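Local coordinates for protein putative solute-binding component of ABC transporter (Clostridium phytofermentans, PDB 4YS6) that probably serves as the sugar-binding component of an ABC transporter, and holds beta-D-glucopyranose in the cleft between its two lobes, at residues 57-62 with 67-72; 135-140 with 295-300. All blocks are in the same frame, centred on the assembly; numbering follows the deposited sequence. Where two conformers were deposited one is given.

In the fold
Both contacts lie in the same lobe, where a helix packs against the mixed sheet: contact 1 (57-62 with 67-72) at the outermost strand 68-73, contact 2 (135-140 with 295-300) at strand 135-139, further across. Their centres are about 15 Å apart, and helices 50-64 and 294-309, neighbours on the sheet, join them directly. Gln61 NE2 lies 3.1 Å from Arg295 O, a probable hydrogen bond, and Asn57 packs on the side chain of Arg295. Contact 2 is near the glucose pocket, with the side chain of Thr138 about 6 Å from the sugar; in contact 1, the side chain of Leu71 is about 6 Å from a bound sodium ion.

Contact 1 of 2, residues 57-62 with 67-72; sequences NMEKQL and YEVDLQ
Tyr67 meets the end of the helical segment at Leu62, whose carbonyl takes up the Tyr67 amide, with N to O at 2.9 Å. The N-H...O angle of 162° shows a fairly straight bond, although the donor is tilted from the carbonyl plane. Leu62 O also lies at the edge of the Tyr67 ring, close to its plane and 3.5 Å from CD2. Leu62 CD2 comes instead from off the ring plane, 3.8 Å from Tyr67 CD2. The phenol end reaches beyond the helical segment to a hydrogen bond with Asp306.

Two residues on, Val69 directs its side chain at the helix and divides its methyls between two residues one turn apart. CG2 comes 3.6 Å from Leu62 CB, while CG1 lies beside the CG of Glu59. These residues belong to a beta-alpha-beta unit of strand 38-43, helix 50-64 and strand 68-73; the 169° between the short axes of helix and second strand records the chain's reversal. Leu62 also rests on Val39 and Val41 of the first strand, bridging the two parallel strands.

At Leu71 the contact thins. Glu59 has CG anti to the backbone N (chi1 -176°) and an extended chain, which carries its carboxylate across Leu71 at roughly a right angle, OE1 standing 4.0 Å from CD2.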
loop_
_atom_site.group_PDB
_atom_site.type_symbol
_atom_site.label_atom_id
_atom_site.label_comp_id
_atom_site.label_asym_id
_atom_site.label_seq_id
_atom_site.Cartn_x
_atom_site.Cartn_y
_atom_site.Cartn_z
ATOM N N ASN A 57 0.656 -10.509 12.810
ATOM C CA ASN A 57 1.585 -9.796 13.668
ATOM C C ASN A 57 0.835 -8.985 14.736
ATOM O O ASN A 57 1.246 -8.965 15.896
ATOM C CB ASN A 57 2.504 -8.910 12.828
ATOM C CG ASN A 57 3.494 -9.717 12.008
ATOM O OD1 ASN A 57 3.960 -10.766 12.437
ATOM N ND2 ASN A 57 3.851 -9.208 10.845
HETATM N N MSE A 58 -0.274 -8.354 14.368
HETATM C CA MSE A 58 -1.100 -7.665 15.355
HETATM C C MSE A 58 -1.601 -8.618 16.420
HETATM O O MSE A 58 -1.551 -8.324 17.611
HETATM C CB MSE A 58 -2.291 -6.999 14.660
HETATM C CG MSE A 58 -1.968 -5.737 13.945
HETATM SE SE MSE A 58 -1.457 -4.293 15.224
HETATM C CE MSE A 58 -2.813 -4.439 16.614
ATOM N N GLU A 59 -2.136 -9.756 15.995
ATOM C CA GLU A 59 -2.662 -10.728 16.954
ATOM C C GLU A 59 -1.566 -11.218 17.901
ATOM O O GLU A 59 -1.743 -11.265 19.113
ATOM C CB GLU A 59 -3.287 -11.913 16.215
ATOM C CG GLU A 59 -3.935 -12.922 17.128
ATOM C CD GLU A 59 -4.743 -13.936 16.347
ATOM O OE1 GLU A 59 -4.204 -14.487 15.365
ATOM O OE2 GLU A 59 -5.916 -14.163 16.700
ATOM N N LYS A 60 -0.415 -11.589 17.345
ATOM C CA LYS A 60 0.674 -12.102 18.157
ATOM C C LYS A 60 1.145 -11.078 19.171
ATOM O O LYS A 60 1.317 -11.403 20.338
ATOM C CB LYS A 60 1.858 -12.522 17.281
ATOM C CG LYS A 60 3.094 -12.917 18.089
ATOM C CD LYS A 60 4.276 -13.224 17.189
ATOM C CE LYS A 60 5.478 -13.694 18.000
ATOM N NZ LYS A 60 6.000 -12.641 18.917
ATOM N N GLN A 61 1.368 -9.847 18.714
ATOM C CA GLN A 61 1.958 -8.830 19.570
ATOM C C GLN A 61 0.947 -8.325 20.592
ATOM O O GLN A 61 1.323 -8.050 21.716
ATOM C CB GLN A 61 2.522 -7.696 18.723
ATOM C CG GLN A 61 3.680 -8.177 17.863
ATOM C CD GLN A 61 4.389 -7.056 17.158
ATOM O OE1 GLN A 61 4.618 -5.995 17.737
ATOM N NE2 GLN A 61 4.778 -7.296 15.911
ATOM N N LEU A 62 -0.328 -8.235 20.221
ATOM C CA LEU A 62 -1.352 -7.907 21.228
ATOM C C LEU A 62 -1.446 -8.969 22.319
ATOM O O LEU A 62 -1.542 -8.650 23.505
ATOM C CB LEU A 62 -2.715 -7.735 20.575
ATOM C CG LEU A 62 -2.877 -6.422 19.823
ATOM C CD1 LEU A 62 -4.133 -6.464 18.999
ATOM C CD2 LEU A 62 -2.912 -5.210 20.782
ATOM N N TYR A 67 -3.398 -8.608 25.784
ATOM C CA TYR A 67 -4.747 -8.382 25.305
ATOM C C TYR A 67 -5.376 -9.638 24.734
ATOM O O TYR A 67 -4.679 -10.585 24.357
ATOM C CB TYR A 67 -4.751 -7.273 24.251
ATOM C CG TYR A 67 -4.204 -5.987 24.791
ATOM C CD1 TYR A 67 -5.012 -5.123 25.517
ATOM C CD2 TYR A 67 -2.874 -5.644 24.606
ATOM C CE1 TYR A 67 -4.508 -3.948 26.021
ATOM C CE2 TYR A 67 -2.364 -4.476 25.118
ATOM C CZ TYR A 67 -3.189 -3.631 25.820
ATOM O OH TYR A 67 -2.694 -2.461 26.335
ATOM N N GLU A 68 -6.705 -9.649 24.729
ATOM C CA GLU A 68 -7.483 -10.610 23.963
ATOM C C GLU A 68 -7.768 -9.949 22.620
ATOM O O GLU A 68 -7.823 -8.711 22.524
ATOM C CB GLU A 68 -8.780 -11.003 24.670
ATOM C CG GLU A 68 -8.591 -11.753 25.981
ATOM C CD GLU A 68 -8.098 -13.181 25.783
ATOM O OE1 GLU A 68 -7.862 -13.582 24.619
ATOM O OE2 GLU A 68 -7.952 -13.906 26.795
ATOM N N VAL A 69 -7.898 -10.762 21.581
ATOM C CA VAL A 69 -7.967 -10.238 20.215
ATOM C C VAL A 69 -9.118 -10.818 19.419
ATOM O O VAL A 69 -9.326 -12.022 19.411
ATOM C CB VAL A 69 -6.672 -10.527 19.446
ATOM C CG1 VAL A 69 -6.744 -9.964 18.046
ATOM C CG2 VAL A 69 -5.486 -9.934 20.175
ATOM N N ASP A 70 -9.848 -9.941 18.737
ATOM C CA ASP A 70 -10.880 -10.338 17.781
ATOM C C ASP A 70 -10.427 -9.873 16.404
ATOM O O ASP A 70 -10.622 -8.710 16.038
ATOM C CB ASP A 70 -12.222 -9.725 18.158
ATOM C CG ASP A 70 -13.360 -10.156 17.225
ATOM O OD1 ASP A 70 -13.142 -10.991 16.323
ATOM O OD2 ASP A 70 -14.487 -9.665 17.420
ATOM N N LEU A 71 -9.770 -10.777 15.681
ATOM C CA LEU A 71 -9.220 -10.489 14.352
ATOM C C LEU A 71 -10.148 -10.994 13.252
ATOM O O LEU A 71 -10.511 -12.168 13.231
ATOM C CB LEU A 71 -7.847 -11.131 14.207
ATOM C CG LEU A 71 -7.222 -11.133 12.817
ATOM C CD1 LEU A 71 -6.910 -9.709 12.378
ATOM C CD2 LEU A 71 -5.971 -11.986 12.805
ATOM N N GLN A 72 -10.550 -10.116 12.340
ATOM C CA GLN A 72 -11.417 -10.520 11.242
ATOM C C GLN A 72 -10.968 -9.889 9.942
ATOM O O GLN A 72 -10.447 -8.760 9.926
ATOM C CB GLN A 72 -12.873 -10.155 11.530
ATOM C CG GLN A 72 -13.432 -10.869 12.751
ATOM C CD GLN A 72 -14.909 -10.619 12.942
ATOM O OE1 GLN A 72 -15.709 -10.919 12.063
ATOM N NE2 GLN A 72 -15.279 -10.064 14.095
#

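Contact 2 of 2, residues 135-140 with 295-300; sequences YYATFD and RTLASQ
Leu297 has CG anti to its own backbone N (chi1 -180°), and chi2 of 54° spreads its two methyls to separate targets on the strand. Phe139 has CG anti to the carbonyl carbon; its first bond does not aim at the helix, yet the ring swings back so that its far end nears Leu297. Every contact across the segments runs through Leu297, with apolar groups on both sides of the interface.

The branch ending in CD1 meets the strand at Ala137. It lies 3.7 Å from Ala137 CB and equally near the backbone where the chain passes from Ala137 C to Thr138 N, so that the methyl packs against main chain as well as side chain. The other branch reaches the aromatic ring: Leu297 CD2 is 3.7 Å from Phe139 CE1, and Leu297 CB is 3.8 Å from that same ring atom. The approach to the ring is oblique, and contact is concentrated on its CE1 corner. Every touching residue is buried, and no hydrogen bond links the segments, which identifies this as apolar helix-on-sheet packing.

Thr138 takes part through its backbone, while its side chain points away from the helix. There OG1 hydrogen-bonds to Asn141 ND2 and to Asp124 O; Asp124 is a glucose-pocket residue, so the second bond ties Thr138 to the pocket wall, its side chain about 6 Å from the sugar.

The short axes of strand and helix approach to 8.4 Å and run nearly antiparallel, at 163°. Ala137 also packs on Val301, further along helix 294-309, and Phe139 reaches Cys334 of strand 331-339. Leu297 in turn touches Arg50 of helix 50-64, itself a pocket residue, so its side chain touches both strand 135-139 and the start of that neighbouring helix.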
loop_
_atom_site.group_PDB
_atom_site.type_symbol
_atom_site.label_atom_id
_atom_site.label_comp_id
_atom_site.label_asym_id
_atom_site.label_seq_id
_atom_site.Cartn_x
_atom_site.Cartn_y
_atom_site.Cartn_z
ATOM N N TYR A 135 -5.867 7.946 16.296
ATOM C CA TYR A 135 -4.487 7.851 15.824
ATOM C C TYR A 135 -4.411 7.127 14.506
ATOM O O TYR A 135 -5.333 6.408 14.114
ATOM C CB TYR A 135 -3.582 7.126 16.839
ATOM C CG TYR A 135 -3.489 7.843 18.165
ATOM C CD1 TYR A 135 -2.626 8.924 18.348
ATOM C CD2 TYR A 135 -4.285 7.458 19.223
ATOM C CE1 TYR A 135 -2.598 9.601 19.549
ATOM C CE2 TYR A 135 -4.243 8.124 20.429
ATOM C CZ TYR A 135 -3.409 9.182 20.582
ATOM O OH TYR A 135 -3.386 9.823 21.787
ATOM N N TYR A 136 -3.282 7.328 13.829
ATOM C CA TYR A 136 -2.994 6.729 12.525
ATOM C C TYR A 136 -1.570 6.184 12.583
ATOM O O TYR A 136 -0.639 6.903 12.961
ATOM C CB TYR A 136 -3.141 7.775 11.428
ATOM C CG TYR A 136 -2.855 7.344 10.009
ATOM C CD1 TYR A 136 -3.241 6.108 9.535
ATOM C CD2 TYR A 136 -2.214 8.216 9.131
ATOM C CE1 TYR A 136 -3.008 5.747 8.207
ATOM C CE2 TYR A 136 -1.971 7.877 7.830
ATOM C CZ TYR A 136 -2.358 6.663 7.361
ATOM O OH TYR A 136 -2.099 6.366 6.034
ATOM N N ALA A 137 -1.409 4.920 12.199
ATOM C CA ALA A 137 -0.100 4.287 12.101
ATOM C C ALA A 137 0.097 3.812 10.692
ATOM O O ALA A 137 -0.727 3.064 10.177
ATOM C CB ALA A 137 0.001 3.135 13.023
ATOM N N THR A 138 1.201 4.192 10.070
ATOM C CA THR A 138 1.410 3.824 8.672
ATOM C C THR A 138 2.908 3.922 8.338
ATOM O O THR A 138 3.727 4.198 9.219
ATOM C CB THR A 138 0.559 4.727 7.766
ATOM O OG1 THR A 138 0.603 4.257 6.415
ATOM C CG2 THR A 138 1.055 6.164 7.840
ATOM N N PHE A 139 3.264 3.630 7.096
ATOM C CA PHE A 139 4.584 3.960 6.579
ATOM C C PHE A 139 4.492 5.327 5.922
ATOM O O PHE A 139 3.403 5.867 5.707
ATOM C CB PHE A 139 5.081 2.866 5.608
ATOM C CG PHE A 139 5.394 1.587 6.307
ATOM C CD1 PHE A 139 4.381 0.699 6.623
ATOM C CD2 PHE A 139 6.684 1.290 6.696
ATOM C CE1 PHE A 139 4.648 -0.466 7.323
ATOM C CE2 PHE A 139 6.942 0.108 7.391
ATOM C CZ PHE A 139 5.922 -0.741 7.712
ATOM N N ASP A 140 5.632 5.936 5.648
ATOM C CA ASP A 140 5.626 7.251 5.012
ATOM C C ASP A 140 5.250 7.091 3.548
ATOM O O ASP A 140 6.107 6.827 2.680
ATOM C CB ASP A 140 6.994 7.894 5.181
ATOM C CG ASP A 140 7.031 9.330 4.706
ATOM O OD1 ASP A 140 6.163 9.753 3.920
ATOM O OD2 ASP A 140 7.945 10.037 5.148
ATOM N N ARG A 295 5.894 -6.123 10.847
ATOM C CA ARG A 295 6.105 -6.432 12.249
ATOM C C ARG A 295 6.363 -5.145 13.025
ATOM O O ARG A 295 5.963 -4.999 14.192
ATOM C CB ARG A 295 7.284 -7.381 12.415
ATOM C CG ARG A 295 7.140 -8.676 11.695
ATOM C CD ARG A 295 8.434 -9.452 11.785
ATOM N NE ARG A 295 9.485 -8.759 11.039
ATOM C CZ ARG A 295 10.699 -9.252 10.839
ATOM N NH1 ARG A 295 11.020 -10.426 11.337
ATOM N NH2 ARG A 295 11.579 -8.562 10.146
ATOM N N THR A 296 7.067 -4.220 12.372
ATOM C CA THR A 296 7.398 -2.928 12.962
ATOM C C THR A 296 6.170 -2.066 13.114
ATOM O O THR A 296 5.975 -1.409 14.141
ATOM C CB THR A 296 8.420 -2.175 12.098
ATOM O OG1 THR A 296 9.594 -2.981 11.977
ATOM C CG2 THR A 296 8.790 -0.836 12.727
ATOM N N LEU A 297 5.354 -2.045 12.068
ATOM C CA LEU A 297 4.100 -1.300 12.120
ATOM C C LEU A 297 3.231 -1.839 13.256
ATOM O O LEU A 297 2.707 -1.061 14.062
ATOM C CB LEU A 297 3.363 -1.378 10.784
ATOM C CG LEU A 297 2.033 -0.633 10.697
ATOM C CD1 LEU A 297 2.198 0.807 11.082
ATOM C CD2 LEU A 297 1.483 -0.739 9.268
ATOM N N ALA A 298 3.091 -3.162 13.337
ATOM C CA ALA A 298 2.299 -3.776 14.397
ATOM C C ALA A 298 2.852 -3.405 15.766
ATOM O O ALA A 298 2.083 -3.104 16.680
ATOM C CB ALA A 298 2.235 -5.274 14.240
ATOM N N SER A 299 4.174 -3.393 15.906
ATOM C CA SER A 299 4.797 -3.025 17.171
ATOM C C SER A 299 4.424 -1.606 17.587
ATOM O O SER A 299 4.131 -1.345 18.759
ATOM C CB SER A 299 6.324 -3.163 17.070
ATOM O OG SER A 299 6.907 -2.768 18.303
ATOM N N GLN A 300 4.406 -0.693 16.627
ATOM C CA GLN A 300 4.093 0.697 16.912
ATOM C C GLN A 300 2.628 0.815 17.312
ATOM O O GLN A 300 2.283 1.560 18.239
ATOM C CB GLN A 300 4.398 1.585 15.715
ATOM C CG GLN A 300 5.869 1.761 15.471
ATOM C CD GLN A 300 6.591 2.291 16.699
ATOM O OE1 GLN A 300 7.431 1.611 17.282
ATOM N NE2 GLN A 300 6.241 3.492 17.111
#